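PDB 3T0Y: response regulator from Caulobacter vibrioides, which probably takes part in two-component signalling as a PhyR-type regulator, whose sigma-factor-like part, the piece described here, would bind an anti-sigma factor. Local coordinates for residues 59-64 against 70-75. Numbering follows the deposited sequence.
Sequences VLDANL and LYRVFH
The carboxylate of D61 serves both sides of this contact: OD1 turns back into its own loop, while OD2 faces R72 of the helix. OD1 accepts the backbone N-H of N63, 3.3 Å from N to OD1, approached on the anti side of the carboxylate at an N-H...O angle of 148°. This is an Asx turn, and it sits within a type I beta turn that runs from D61 to L64, where the L64 N to D61 O bond is 3.2 Å. Aspartate suits the place because its short side chain can bend back to a nearby N-H, which also restrains the carboxylate.

OD2 lies over one face of the R72 guanidinium, 4.2 Å from NE, with the two planes 67° apart. No N-H is aimed at it, so any attraction is electrostatic and probably weak. R72 swings CG opposite its backbone N (chi1 -178°) and stays stretched out to NE, which carries CD to the turn. This methylene packs against L64 CD1 at 3.6 Å, the two side chains crossing at about a right angle, while NH1 hydrogen-bonds to the backbone O of Q116 of the second subunit.

Near the start of the loop segment, L60 sends CD2 to within 3.9 Å of the L70 backbone N; the same methyl lies 4.5 Å from V73 CG2. Both L60 and V73 also touch L53 of helix 39-54, and L60 reaches L17 and L21, so branched aliphatic side chains fit this junction between the loop and helix 66-80 in the sigma2-like region. Apolar packing thus joins the loop to the helix, and the nearby opposite charges of D61 and R72 may add a weak attraction, while R72 NH1 makes its hydrogen bond to the second subunit.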
loop_
_atom_site.group_PDB
_atom_site.type_symbol
_atom_site.label_atom_id
_atom_site.label_comp_id
_atom_site.label_asym_id
_atom_site.label_seq_id
_atom_site.Cartn_x
_atom_site.Cartn_y
_atom_site.Cartn_z
ATOM N N VAL C 59 11.053 -16.669 -12.706
ATOM C CA VAL C 59 10.304 -17.356 -13.749
ATOM C C VAL C 59 9.165 -18.188 -13.157
ATOM O O VAL C 59 9.292 -18.718 -12.054
ATOM C CB VAL C 59 11.227 -18.277 -14.580
ATOM C CG1 VAL C 59 12.282 -17.458 -15.305
ATOM C CG2 VAL C 59 11.896 -19.305 -13.684
ATOM N N LEU C 60 8.059 -18.276 -13.892
ATOM C CA LEU C 60 6.946 -19.130 -13.530
ATOM C C LEU C 60 7.408 -20.573 -13.515
ATOM O O LEU C 60 8.009 -21.033 -14.483
ATOM C CB LEU C 60 5.807 -18.982 -14.540
ATOM C CG LEU C 60 5.258 -17.564 -14.662
ATOM C CD1 LEU C 60 4.164 -17.517 -15.691
ATOM C CD2 LEU C 60 4.733 -17.075 -13.315
ATOM N N ASP C 61 7.129 -21.276 -12.414
ATOM C CA ASP C 61 7.439 -22.692 -12.273
ATOM C C ASP C 61 6.634 -23.477 -13.308
ATOM O O ASP C 61 5.414 -23.318 -13.426
ATOM C CB ASP C 61 7.090 -23.160 -10.862
ATOM C CG ASP C 61 7.926 -24.343 -10.404
ATOM O OD1 ASP C 61 7.606 -25.492 -10.774
ATOM O OD2 ASP C 61 8.899 -24.121 -9.652
ATOM N N ALA C 62 7.320 -24.309 -14.074
ATOM C CA ALA C 62 6.676 -25.056 -15.154
ATOM C C ALA C 62 5.761 -26.177 -14.647
ATOM O O ALA C 62 4.879 -26.643 -15.369
ATOM C CB ALA C 62 7.731 -25.623 -16.100
ATOM N N ASN C 63 5.988 -26.610 -13.412
ATOM C CA ASN C 63 5.149 -27.626 -12.789
ATOM C C ASN C 63 3.825 -27.085 -12.232
ATOM O O ASN C 63 2.990 -27.865 -11.785
ATOM C CB ASN C 63 5.914 -28.334 -11.671
ATOM C CG ASN C 63 7.178 -29.007 -12.170
ATOM O OD1 ASN C 63 7.240 -29.473 -13.317
ATOM N ND2 ASN C 63 8.198 -29.061 -11.315
ATOM N N LEU C 64 3.637 -25.761 -12.251
ATOM C CA LEU C 64 2.438 -25.159 -11.679
ATOM C C LEU C 64 1.576 -24.507 -12.768
ATOM O O LEU C 64 2.106 -24.037 -13.768
ATOM C CB LEU C 64 2.837 -24.105 -10.626
ATOM C CG LEU C 64 3.810 -24.571 -9.543
ATOM C CD1 LEU C 64 4.170 -23.430 -8.596
ATOM C CD2 LEU C 64 3.226 -25.761 -8.772
ATOM N N LEU C 70 2.067 -17.728 -10.606
ATOM C CA LEU C 70 2.024 -16.283 -10.432
ATOM C C LEU C 70 1.984 -15.895 -8.942
ATOM O O LEU C 70 2.760 -15.055 -8.488
ATOM C CB LEU C 70 0.792 -15.708 -11.129
ATOM C CG LEU C 70 0.543 -14.218 -10.903
ATOM C CD1 LEU C 70 1.708 -13.372 -11.434
ATOM C CD2 LEU C 70 -0.793 -13.761 -11.499
ATOM N N TYR C 71 1.083 -16.506 -8.183
ATOM C CA TYR C 71 1.016 -16.221 -6.757
ATOM C C TYR C 71 2.267 -16.680 -6.038
ATOM O O TYR C 71 2.637 -16.101 -5.044
ATOM C CB TYR C 71 -0.168 -16.916 -6.117
ATOM C CG TYR C 71 -1.505 -16.272 -6.364
ATOM C CD1 TYR C 71 -2.011 -16.133 -7.650
ATOM C CD2 TYR C 71 -2.286 -15.847 -5.297
ATOM C CE1 TYR C 71 -3.251 -15.584 -7.866
ATOM C CE2 TYR C 71 -3.521 -15.286 -5.497
ATOM C CZ TYR C 71 -4.006 -15.165 -6.786
ATOM O OH TYR C 71 -5.251 -14.625 -6.981
ATOM N N ARG C 72 2.894 -17.747 -6.512
ATOM C CA ARG C 72 4.188 -18.157 -5.968
ATOM C C ARG C 72 5.219 -17.043 -6.127
ATOM O O ARG C 72 5.947 -16.740 -5.187
ATOM C CB ARG C 72 4.680 -19.459 -6.626
ATOM C CG ARG C 72 5.986 -19.965 -6.073
ATOM C CD ARG C 72 6.392 -21.291 -6.717
ATOM N NE ARG C 72 7.805 -21.608 -6.509
ATOM C CZ ARG C 72 8.279 -22.436 -5.579
ATOM N NH1 ARG C 72 7.462 -23.063 -4.740
ATOM N NH2 ARG C 72 9.587 -22.643 -5.493
ATOM N N VAL C 73 5.268 -16.407 -7.299
ATOM C CA VAL C 73 6.204 -15.299 -7.483
ATOM C C VAL C 73 5.812 -14.079 -6.647
ATOM O O VAL C 73 6.664 -13.450 -6.016
ATOM C CB VAL C 73 6.371 -14.884 -8.950
ATOM C CG1 VAL C 73 7.137 -13.553 -9.033
ATOM C CG2 VAL C 73 7.101 -15.954 -9.715
ATOM N N PHE C 74 4.525 -13.740 -6.646
ATOM C CA PHE C 74 4.052 -12.629 -5.838
ATOM C C PHE C 74 4.486 -12.817 -4.393
ATOM O O PHE C 74 5.068 -11.924 -3.778
ATOM C CB PHE C 74 2.532 -12.529 -5.896
ATOM C CG PHE C 74 1.973 -11.498 -4.971
ATOM C CD1 PHE C 74 1.713 -11.804 -3.641
ATOM C CD2 PHE C 74 1.728 -10.208 -5.422
ATOM C CE1 PHE C 74 1.206 -10.845 -2.790
ATOM C CE2 PHE C 74 1.207 -9.236 -4.565
ATOM C CZ PHE C 74 0.943 -9.556 -3.250
ATOM N N HIS C 75 4.190 -13.988 -3.846
ATOM C CA HIS C 75 4.554 -14.250 -2.468
ATOM C C HIS C 75 6.061 -14.073 -2.240
ATOM O O HIS C 75 6.473 -13.542 -1.221
ATOM C CB HIS C 75 4.122 -15.638 -2.013
ATOM C CG HIS C 75 4.506 -15.915 -0.604
ATOM N ND1 HIS C 75 3.800 -15.404 0.468
ATOM C CD2 HIS C 75 5.567 -16.576 -0.081
ATOM C CE1 HIS C 75 4.400 -15.763 1.591
ATOM N NE2 HIS C 75 5.474 -16.473 1.288
#